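Long-range contacts in 4'-phospho-dehydrooxetanocin synthase (Bacillus megaterium, PDB 5UL3), which catalyses the cobalamin- and S-adenosylmethionine-dependent radical ring contraction of dAMP to an oxetane aldehyde in oxetanocin A biosynthesis: residues P134-S139 / G296-F301; G303-E308 / F352-H357; I474-L479 / L541-I546. All coordinates share one frame; numbering follows the deposited sequence. Where two conformers were deposited one is given.

Contact 1: residues P134-S139 / G296-F301. With EDO (1,2-ethanediol), chain V.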
loop_
_atom_site.group_PDB
_atom_site.type_symbol
_atom_site.label_atom_id
_atom_site.label_comp_id
_atom_site.label_asym_id
_atom_site.label_seq_id
_atom_site.Cartn_x
_atom_site.Cartn_y
_atom_site.Cartn_z
ATOM N N PRO A 134 -0.779 -12.147 3.886
ATOM C CA PRO A 134 -0.401 -11.599 2.581
ATOM C C PRO A 134 -1.497 -10.731 1.974
ATOM O O PRO A 134 -2.663 -10.772 2.365
ATOM C CB PRO A 134 -0.162 -12.853 1.737
ATOM C CG PRO A 134 -1.051 -13.882 2.348
ATOM C CD PRO A 134 -1.116 -13.578 3.821
ATOM N N ARG A 135 -1.090 -9.914 1.004
ATOM C CA ARG A 135 -2.016 -9.221 0.116
ATOM C C ARG A 135 -1.494 -9.402 -1.303
ATOM O O ARG A 135 -0.283 -9.485 -1.525
ATOM C CB ARG A 135 -2.147 -7.718 0.438
ATOM C CG ARG A 135 -0.845 -6.966 0.251
ATOM C CD ARG A 135 -0.898 -5.490 0.694
ATOM N NE ARG A 135 -1.316 -4.504 -0.315
ATOM C CZ ARG A 135 -0.683 -4.245 -1.466
ATOM N NH1 ARG A 135 0.399 -4.941 -1.818
ATOM N NH2 ARG A 135 -1.150 -3.289 -2.287
ATOM N N LEU A 136 -2.417 -9.519 -2.243
ATOM C CA LEU A 136 -2.056 -9.640 -3.655
ATOM C C LEU A 136 -0.967 -8.638 -4.010
ATOM O O LEU A 136 -1.124 -7.427 -3.795
ATOM C CB LEU A 136 -3.300 -9.407 -4.509
ATOM C CG LEU A 136 -3.098 -9.442 -6.034
ATOM C CD1 LEU A 136 -2.529 -10.771 -6.497
ATOM C CD2 LEU A 136 -4.411 -9.142 -6.733
ATOM N N ASN A 137 0.162 -9.129 -4.513
ATOM C CA ASN A 137 1.305 -8.249 -4.741
ATOM C C ASN A 137 1.194 -7.587 -6.109
ATOM O O ASN A 137 1.444 -8.213 -7.145
ATOM C CB ASN A 137 2.633 -8.980 -4.615
ATOM C CG ASN A 137 3.818 -8.033 -4.792
ATOM O OD1 ASN A 137 4.532 -8.106 -5.790
ATOM N ND2 ASN A 137 4.006 -7.102 -3.831
ATOM N N LEU A 138 0.886 -6.296 -6.106
ATOM C CA LEU A 138 0.762 -5.559 -7.360
ATOM C C LEU A 138 2.116 -5.225 -7.964
ATOM O O LEU A 138 2.226 -5.089 -9.193
ATOM C CB LEU A 138 -0.029 -4.274 -7.102
ATOM C CG LEU A 138 -1.433 -4.513 -6.520
ATOM C CD1 LEU A 138 -2.141 -3.185 -6.294
ATOM C CD2 LEU A 138 -2.277 -5.399 -7.463
ATOM N N SER A 139 3.136 -5.048 -7.122
ATOM C CA SER A 139 4.466 -4.694 -7.604
ATOM C C SER A 139 4.901 -5.637 -8.713
ATOM O O SER A 139 5.333 -5.204 -9.788
ATOM C CB SER A 139 5.460 -4.741 -6.446
ATOM O OG SER A 139 4.955 -4.039 -5.323
ATOM N N GLY A 296 -4.463 -18.176 -5.299
ATOM C CA GLY A 296 -4.829 -19.391 -4.570
ATOM C C GLY A 296 -4.050 -19.568 -3.280
ATOM O O GLY A 296 -4.626 -19.877 -2.233
ATOM N N GLU A 297 -2.739 -19.338 -3.323
ATOM C CA GLU A 297 -1.945 -19.440 -2.107
ATOM C C GLU A 297 -2.244 -18.293 -1.150
ATOM O O GLU A 297 -2.238 -18.484 0.071
ATOM C CB GLU A 297 -0.457 -19.486 -2.451
ATOM C CG GLU A 297 -0.045 -20.809 -3.093
ATOM C CD GLU A 297 -0.310 -22.002 -2.171
ATOM O OE1 GLU A 297 0.252 -22.021 -1.052
ATOM O OE2 GLU A 297 -1.095 -22.901 -2.552
ATOM N N ILE A 298 -2.494 -17.089 -1.681
ATOM C CA ILE A 298 -2.887 -15.972 -0.824
ATOM C C ILE A 298 -4.156 -16.309 -0.051
ATOM O O ILE A 298 -4.284 -15.966 1.133
ATOM C CB ILE A 298 -3.063 -14.692 -1.664
ATOM C CG1 ILE A 298 -1.701 -14.209 -2.136
ATOM C CG2 ILE A 298 -3.788 -13.599 -0.872
ATOM C CD1 ILE A 298 -1.815 -13.151 -3.217
ATOM N N SER A 299 -5.108 -16.990 -0.699
ATOM C CA SER A 299 -6.359 -17.319 -0.016
ATOM C C SER A 299 -6.136 -18.342 1.089
ATOM O O SER A 299 -6.845 -18.322 2.100
ATOM C CB SER A 299 -7.401 -17.837 -1.005
ATOM O OG SER A 299 -7.219 -19.210 -1.304
ATOM N N LYS A 300 -5.162 -19.233 0.913
ATOM C CA LYS A 300 -4.849 -20.218 1.943
ATOM C C LYS A 300 -4.270 -19.551 3.184
ATOM O O LYS A 300 -4.442 -20.061 4.296
ATOM C CB LYS A 300 -3.898 -21.268 1.361
ATOM C CG LYS A 300 -3.045 -22.048 2.355
ATOM C CD LYS A 300 -2.105 -22.995 1.606
ATOM C CE LYS A 300 -1.192 -23.774 2.546
ATOM N NZ LYS A 300 -0.358 -24.762 1.795
ATOM N N PHE A 301 -3.623 -18.397 3.023
ATOM C CA PHE A 301 -3.099 -17.623 4.134
ATOM C C PHE A 301 -4.062 -16.532 4.583
ATOM O O PHE A 301 -3.652 -15.631 5.325
ATOM C CB PHE A 301 -1.751 -16.998 3.764
ATOM C CG PHE A 301 -0.612 -17.981 3.671
ATOM C CD1 PHE A 301 -0.576 -18.941 2.671
ATOM C CD2 PHE A 301 0.447 -17.914 4.568
ATOM C CE1 PHE A 301 0.473 -19.836 2.579
ATOM C CE2 PHE A 301 1.507 -18.807 4.484
ATOM C CZ PHE A 301 1.516 -19.773 3.486
HETATM C C1 EDO V . -4.312 -4.584 2.919
HETATM O O1 EDO V . -4.015 -5.653 3.832
HETATM C C2 EDO V . -3.104 -3.658 2.781
HETATM O O2 EDO V . -3.151 -3.000 1.511
#
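In the cobalamin-binding Rossmann fold, the loop that leads into helix 138-149 lays Pro134 and Leu136 against Ile298 and Phe301. Ile298 belongs to the short helix 295-300, which comes just before strand 305-311 of the partial TIM barrel. The contact is apolar and joins the cobalamin domain to the radical SAM domain. Ile298 sits in the middle and uses both branches. Its CD1 lies 3.5 Å from Leu136 CA, so the methyl rests on the loop backbone as well as on the leucine side chain. Leu136 CD1 is 4.1 Å from the same Ile298 CD1, and the two side chains cross at about a right angle. The long arm of Ile298 is stretched (chi2 167°), which carries its end to the loop. The other branch serves the proline: Ile298 CG2 is 4.2 Å from Pro134 CG. Phe301, the first residue to leave the helical path, meets the proline with its CB, 3.5 Å from Pro134 CD. Its ring leads away from the loop.

Arg135 turns from the helix to the cofactor. Its NH2 is hydrogen-bonded to cobalamin, as is Ser139 OG from the first turn of helix 138-149. Asn137 is the N-cap of that helix. The loop that carries Arg135 and Ser139 to cobalamin thus packs on helix 295-300. Arg135 NE donates to O2 of an ethanediol, probably from the crystallisation liquor. Arg135 NE to the diol O2 is 3.0 Å, bent to 140°, with the oxygen at the guanidinium edge, near its plane.

Contact 2: residues G303-E308 / F352-H357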
loop_
_atom_site.group_PDB
_atom_site.type_symbol
_atom_site.label_atom_id
_atom_site.label_comp_id
_atom_site.label_asym_id
_atom_site.label_seq_id
_atom_site.Cartn_x
_atom_site.Cartn_y
_atom_site.Cartn_z
ATOM N N GLY A 303 -5.395 -14.087 2.974
ATOM C CA GLY A 303 -4.921 -12.806 2.479
ATOM C C GLY A 303 -5.980 -11.976 1.774
ATOM O O GLY A 303 -7.150 -12.341 1.686
ATOM N N ALA A 304 -5.535 -10.825 1.243
ATOM C CA ALA A 304 -6.430 -9.755 0.812
ATOM C C ALA A 304 -6.302 -9.437 -0.677
ATOM O O ALA A 304 -5.209 -9.491 -1.251
ATOM C CB ALA A 304 -6.143 -8.476 1.602
ATOM N N LEU A 305 -7.425 -9.036 -1.274
ATOM C CA LEU A 305 -7.436 -8.493 -2.633
ATOM C C LEU A 305 -7.023 -7.022 -2.636
ATOM O O LEU A 305 -7.367 -6.264 -1.730
ATOM C CB LEU A 305 -8.833 -8.606 -3.234
ATOM C CG LEU A 305 -9.431 -10.004 -3.130
ATOM C CD1 LEU A 305 -10.923 -9.918 -3.320
ATOM C CD2 LEU A 305 -8.788 -10.871 -4.190
ATOM N N THR A 306 -6.290 -6.633 -3.681
ATOM C CA THR A 306 -5.812 -5.269 -3.865
ATOM C C THR A 306 -6.035 -4.867 -5.315
ATOM O O THR A 306 -6.246 -5.711 -6.188
ATOM C CB THR A 306 -4.324 -5.146 -3.529
ATOM O OG1 THR A 306 -3.582 -6.013 -4.395
ATOM C CG2 THR A 306 -4.053 -5.528 -2.068
ATOM N N LEU A 307 -5.983 -3.557 -5.566
ATOM C CA LEU A 307 -5.987 -3.019 -6.921
ATOM C C LEU A 307 -5.467 -1.594 -6.812
ATOM O O LEU A 307 -5.694 -0.930 -5.802
ATOM C CB LEU A 307 -7.383 -2.998 -7.541
ATOM C CG LEU A 307 -7.423 -2.572 -9.015
ATOM C CD1 LEU A 307 -6.539 -3.500 -9.856
ATOM C CD2 LEU A 307 -8.863 -2.588 -9.534
ATOM N N GLU A 308 -4.764 -1.138 -7.843
ATOM C CA GLU A 308 -4.338 0.258 -7.932
ATOM C C GLU A 308 -5.093 0.879 -9.098
ATOM O O GLU A 308 -4.912 0.453 -10.246
ATOM C CB GLU A 308 -2.822 0.361 -8.121
ATOM C CG GLU A 308 -2.265 1.802 -7.872
ATOM C CD GLU A 308 -0.751 1.936 -8.081
ATOM O OE1 GLU A 308 -0.197 1.221 -8.945
ATOM O OE2 GLU A 308 -0.111 2.783 -7.394
ATOM N N PHE A 352 -12.016 -18.544 -4.741
ATOM C CA PHE A 352 -11.236 -19.030 -3.615
ATOM C C PHE A 352 -11.863 -18.688 -2.265
ATOM O O PHE A 352 -11.191 -18.815 -1.239
ATOM C CB PHE A 352 -9.817 -18.470 -3.665
ATOM C CG PHE A 352 -8.994 -18.993 -4.795
ATOM C CD1 PHE A 352 -8.652 -20.338 -4.862
ATOM C CD2 PHE A 352 -8.523 -18.131 -5.776
ATOM C CE1 PHE A 352 -7.877 -20.816 -5.895
ATOM C CE2 PHE A 352 -7.748 -18.607 -6.812
ATOM C CZ PHE A 352 -7.423 -19.946 -6.872
ATOM N N ASN A 353 -13.114 -18.221 -2.263
ATOM C CA ASN A 353 -13.861 -17.865 -1.060
ATOM C C ASN A 353 -13.261 -16.681 -0.309
ATOM O O ASN A 353 -13.559 -16.487 0.877
ATOM C CB ASN A 353 -14.000 -19.075 -0.126
ATOM C CG ASN A 353 -14.771 -20.200 -0.765
ATOM O OD1 ASN A 353 -15.825 -19.982 -1.358
ATOM N ND2 ASN A 353 -14.244 -21.415 -0.659
ATOM N N ILE A 354 -12.421 -15.886 -0.975
ATOM C CA ILE A 354 -11.907 -14.646 -0.391
ATOM C C ILE A 354 -13.058 -13.647 -0.323
ATOM O O ILE A 354 -13.812 -13.491 -1.290
ATOM C CB ILE A 354 -10.751 -14.083 -1.236
ATOM C CG1 ILE A 354 -9.608 -15.092 -1.308
ATOM C CG2 ILE A 354 -10.258 -12.749 -0.663
ATOM C CD1 ILE A 354 -8.460 -14.649 -2.183
ATOM N N LYS A 355 -13.189 -12.953 0.808
ATOM C CA LYS A 355 -14.306 -12.031 0.987
ATOM C C LYS A 355 -14.168 -10.842 0.032
ATOM O O LYS A 355 -13.056 -10.409 -0.269
ATOM C CB LYS A 355 -14.359 -11.536 2.430
ATOM C CG LYS A 355 -13.130 -10.747 2.866
ATOM C CD LYS A 355 -13.198 -10.354 4.345
ATOM C CE LYS A 355 -12.684 -11.476 5.252
ATOM N NZ LYS A 355 -11.197 -11.618 5.206
ATOM N N PRO A 356 -15.291 -10.307 -0.472
ATOM C CA PRO A 356 -15.247 -9.214 -1.478
ATOM C C PRO A 356 -14.916 -7.871 -0.842
ATOM O O PRO A 356 -15.764 -6.976 -0.731
ATOM C CB PRO A 356 -16.663 -9.247 -2.055
ATOM C CG PRO A 356 -17.514 -9.677 -0.879
ATOM C CD PRO A 356 -16.679 -10.666 -0.111
ATOM N N HIS A 357 -13.663 -7.743 -0.410
ATOM C CA HIS A 357 -13.141 -6.522 0.204
ATOM C C HIS A 357 -11.873 -6.130 -0.540
ATOM O O HIS A 357 -10.886 -6.874 -0.515
ATOM C CB HIS A 357 -12.838 -6.734 1.689
ATOM C CG HIS A 357 -12.835 -5.474 2.493
ATOM N ND1 HIS A 357 -11.976 -4.427 2.239
ATOM C CD2 HIS A 357 -13.587 -5.094 3.553
ATOM C CE1 HIS A 357 -12.204 -3.452 3.103
ATOM N NE2 HIS A 357 -13.174 -3.836 3.913
HETATM O O HOH W 1 -9.804 -9.078 0.450
#
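His357 O and Leu305 N are bridged by one water, near the start of two neighbouring parallel strands of the partial TIM barrel. The water donates to His357 O at 2.6 Å and accepts from Leu305 N at 2.9 Å. Strands 305-311 and 357-360 are linked by helix 335-351 in a beta-alpha-beta crossover. Direct pairing is made further along, where Leu305 bonds to Tyr359 and Leu307 to Ala361 through their backbones. The water thus joins two peptide groups ahead of that pairing.

Beside it the contact is apolar. Leu305 points its side chain at the loop, with CG 3.8 Å from Ile354 CG2. The two side chains meet at a slant. Leu305 CG stands anti to its own carbonyl carbon (chi1 -51°), and Leu305 CD1 comes 3.8 Å from Lys355 O. The same carbonyl oxygen accepts from His357 N at 2.7 Å, across an inverse gamma turn centred on Pro356. The turn immediately precedes strand 357-360. Just before it, Asn353, with a positive phi of 65°, is the C-prime residue of the Schellman motif that ends helix 335-351.

Leu295 of helix 295-300 packs on both Leu305 and Ile354, while Ile345 of helix 335-351 reaches Leu305. The end of the His357 side chain leads away from the leucine, and its NE2 bonds to Asp429; at the far end of segment 303-308, Glu308 binds cobalamin through OE2. At the start of that segment, the carbonyl oxygen Gly303 O lies 3.9 Å from Ile354 CG2.

Contact 3: residues I474-L479 / L541-I546. With EDO (1,2-ethanediol), chain Y; EDO (1,2-ethanediol), chain H.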
loop_
_atom_site.group_PDB
_atom_site.type_symbol
_atom_site.label_atom_id
_atom_site.label_comp_id
_atom_site.label_asym_id
_atom_site.label_seq_id
_atom_site.Cartn_x
_atom_site.Cartn_y
_atom_site.Cartn_z
ATOM N N ILE A 474 1.138 12.819 12.912
ATOM C CA ILE A 474 2.541 12.815 13.290
ATOM C C ILE A 474 2.714 13.885 14.359
ATOM O O ILE A 474 2.901 15.057 14.030
ATOM C CB ILE A 474 3.448 13.087 12.080
ATOM C CG1 ILE A 474 3.086 12.153 10.913
ATOM C CG2 ILE A 474 4.889 12.883 12.455
ATOM C CD1 ILE A 474 3.653 12.648 9.567
ATOM N N MET A 475 2.627 13.477 15.624
ATOM C CA MET A 475 2.602 14.418 16.747
ATOM C C MET A 475 3.899 15.218 16.834
ATOM O O MET A 475 3.876 16.449 16.939
ATOM C CB MET A 475 2.354 13.641 18.045
ATOM C CG MET A 475 2.518 14.473 19.349
ATOM S SD MET A 475 1.235 15.731 19.478
ATOM C CE MET A 475 -0.206 14.702 19.810
ATOM N N PHE A 476 5.035 14.535 16.783
ATOM C CA PHE A 476 6.350 15.129 16.991
ATOM C C PHE A 476 7.089 15.289 15.667
ATOM O O PHE A 476 7.077 14.387 14.826
ATOM C CB PHE A 476 7.180 14.249 17.930
ATOM C CG PHE A 476 6.545 14.016 19.279
ATOM C CD1 PHE A 476 6.584 15.005 20.260
ATOM C CD2 PHE A 476 5.949 12.800 19.583
ATOM C CE1 PHE A 476 6.025 14.794 21.506
ATOM C CE2 PHE A 476 5.377 12.582 20.839
ATOM C CZ PHE A 476 5.422 13.579 21.803
ATOM N N ASP A 477 7.741 16.439 15.470
ATOM C CA ASP A 477 8.664 16.554 14.348
ATOM C C ASP A 477 9.874 17.368 14.785
ATOM O O ASP A 477 9.780 18.220 15.673
ATOM C CB ASP A 477 8.020 17.160 13.088
ATOM C CG ASP A 477 7.717 18.649 13.216
ATOM O OD1 ASP A 477 6.871 19.013 14.052
ATOM O OD2 ASP A 477 8.285 19.446 12.421
ATOM N N GLN A 478 11.007 17.084 14.142
ATOM C CA GLN A 478 12.305 17.488 14.667
ATOM C C GLN A 478 12.523 18.993 14.609
ATOM O O GLN A 478 13.315 19.520 15.397
ATOM C CB GLN A 478 13.420 16.758 13.908
ATOM C CG GLN A 478 13.536 15.259 14.235
ATOM C CD GLN A 478 12.618 14.368 13.398
ATOM O OE1 GLN A 478 11.742 14.846 12.673
ATOM N NE2 GLN A 478 12.839 13.063 13.489
ATOM N N LEU A 479 11.834 19.703 13.722
ATOM C CA LEU A 479 12.030 21.144 13.623
ATOM C C LEU A 479 11.090 21.935 14.522
ATOM O O LEU A 479 11.137 23.170 14.500
ATOM C CB LEU A 479 11.871 21.601 12.166
ATOM C CG LEU A 479 12.880 20.944 11.220
ATOM C CD1 LEU A 479 12.731 21.431 9.782
ATOM C CD2 LEU A 479 14.299 21.186 11.730
ATOM N N LEU A 541 0.912 8.959 19.316
ATOM C CA LEU A 541 2.172 9.518 19.797
ATOM C C LEU A 541 3.306 9.347 18.785
ATOM O O LEU A 541 4.461 9.152 19.163
ATOM C CB LEU A 541 2.553 8.896 21.148
ATOM C CG LEU A 541 1.465 8.992 22.228
ATOM C CD1 LEU A 541 1.913 8.263 23.490
ATOM C CD2 LEU A 541 1.103 10.429 22.560
ATOM N N ALA A 542 2.993 9.418 17.491
ATOM C CA ALA A 542 3.986 9.126 16.475
ATOM C C ALA A 542 4.953 10.295 16.300
ATOM O O ALA A 542 4.582 11.461 16.450
ATOM C CB ALA A 542 3.311 8.820 15.136
ATOM N N SER A 543 6.193 9.966 15.943
ATOM C CA SER A 543 7.225 10.954 15.648
ATOM C C SER A 543 7.658 10.858 14.196
ATOM O O SER A 543 7.645 9.777 13.586
ATOM C CB SER A 543 8.456 10.779 16.536
ATOM O OG SER A 543 8.142 11.069 17.879
ATOM N N MET A 544 8.055 12.003 13.653
ATOM C CA MET A 544 8.439 12.099 12.253
ATOM C C MET A 544 9.623 11.195 11.948
ATOM O O MET A 544 10.630 11.198 12.666
ATOM C CB MET A 544 8.797 13.545 11.908
ATOM C CG MET A 544 9.331 13.730 10.484
ATOM S SD MET A 544 8.098 13.482 9.195
ATOM C CE MET A 544 7.010 14.874 9.442
ATOM N N GLU A 545 9.478 10.402 10.892
ATOM C CA GLU A 545 10.561 9.621 10.311
ATOM C C GLU A 545 10.886 10.272 8.978
ATOM O O GLU A 545 10.010 10.409 8.116
ATOM C CB GLU A 545 10.165 8.148 10.151
ATOM C CG GLU A 545 10.074 7.427 11.486
ATOM C CD GLU A 545 9.428 6.057 11.383
ATOM O OE1 GLU A 545 9.196 5.583 10.248
ATOM O OE2 GLU A 545 9.148 5.459 12.445
ATOM N N ILE A 546 12.123 10.720 8.828
ATOM C CA ILE A 546 12.509 11.571 7.713
ATOM C C ILE A 546 13.083 10.684 6.620
ATOM O O ILE A 546 14.173 10.118 6.772
ATOM C CB ILE A 546 13.504 12.648 8.157
ATOM C CG1 ILE A 546 12.908 13.434 9.329
ATOM C CG2 ILE A 546 13.832 13.569 7.001
ATOM C CD1 ILE A 546 13.818 14.517 9.882
HETATM C C1 EDO Y . 5.774 9.463 8.879
HETATM O O1 EDO Y . 6.756 9.523 9.919
HETATM C C2 EDO Y . 6.272 10.235 7.667
HETATM O O2 EDO Y . 7.567 9.761 7.287
HETATM C C1 EDO H . -2.309 11.486 20.534
HETATM O O1 EDO H . -3.724 11.538 20.751
HETATM C C2 EDO H . -2.089 11.187 19.049
HETATM O O2 EDO H . -0.693 11.232 18.780
#
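Phe476 and Ser543 form a single parallel beta bridge, made by the loop after strand 470-473, at the edge of the partial TIM barrel, and the loop before strand 546-547. Phe476 N donates to Ala542 O at 3.1 Å, nearly straight at 169° and in the carbonyl plane. Met544 N returns the link to Phe476 O at 2.8 Å. It is a single bridge and does not continue as a sheet.

The tight part lies around the Phe476 ring, the Gln478 amide and Met544. Ser543 OG approaches Phe476 CD2 to 3.3 Å. The same OG is hydrogen-bonded to Ser594 OG of helix 588-617. Met475 CG sits over the centre of one ring face, 3.7 Å above the plane, and Leu541 O lies at the edge, in the ring plane. Ile474 CG2 rests closely on the Met544 backbone. Gln478 bends at chi2 (86°), which helps bring its amide back to the other loop. Gln478 NE2 gives a bond of 3.0 Å to Met544 O, arriving 36° above the carbonyl plane and so not on a lone pair. Gln478 OE1 is buried without a polar partner, packed 3.3 Å from Met544 CB and also against Ile546 CD1. Asp477 turns away, to a salt bridge with Arg445 and a hydrogen bond with Tyr552.

The other side is looser. Ile474 CD1 borders an ethanediol there. Glu545 is exposed; it is a known S-adenosylmethionine-binding residue, and here it touches cobalamin and forms a salt bridge to Arg580. The diol, probably from the crystallisation liquor, grips the Glu545 backbone at both polar atoms: its O1 accepts from Glu545 N at 3.0 Å, and its O2 donates to Glu545 O at 2.7 Å.

Overall arrangement
Contacts 1 and 2 are neighbours, their centres about 8 Å apart. Contact 1 joins the cobalamin domain to the radical SAM domain, and contact 2 lies beside it at the start of the barrel strands. They meet through a probable hydrogen bond from Gly303 N to Ile298 O (2.9 Å). Contact 1 lies close to the cofactor, with the Arg135 side chain about 3 Å from cobalamin. Contact 3 is remote: its centre is about 32 Å from that of contact 1 and about 33 Å from that of contact 2. It lies near the last barrel strand, with the Ile474 side chain about 8 Å from the iron-sulfur cluster. Each contact has a segment that carries a cobalamin-pocket residue, among them Arg135, Glu308 and Glu545.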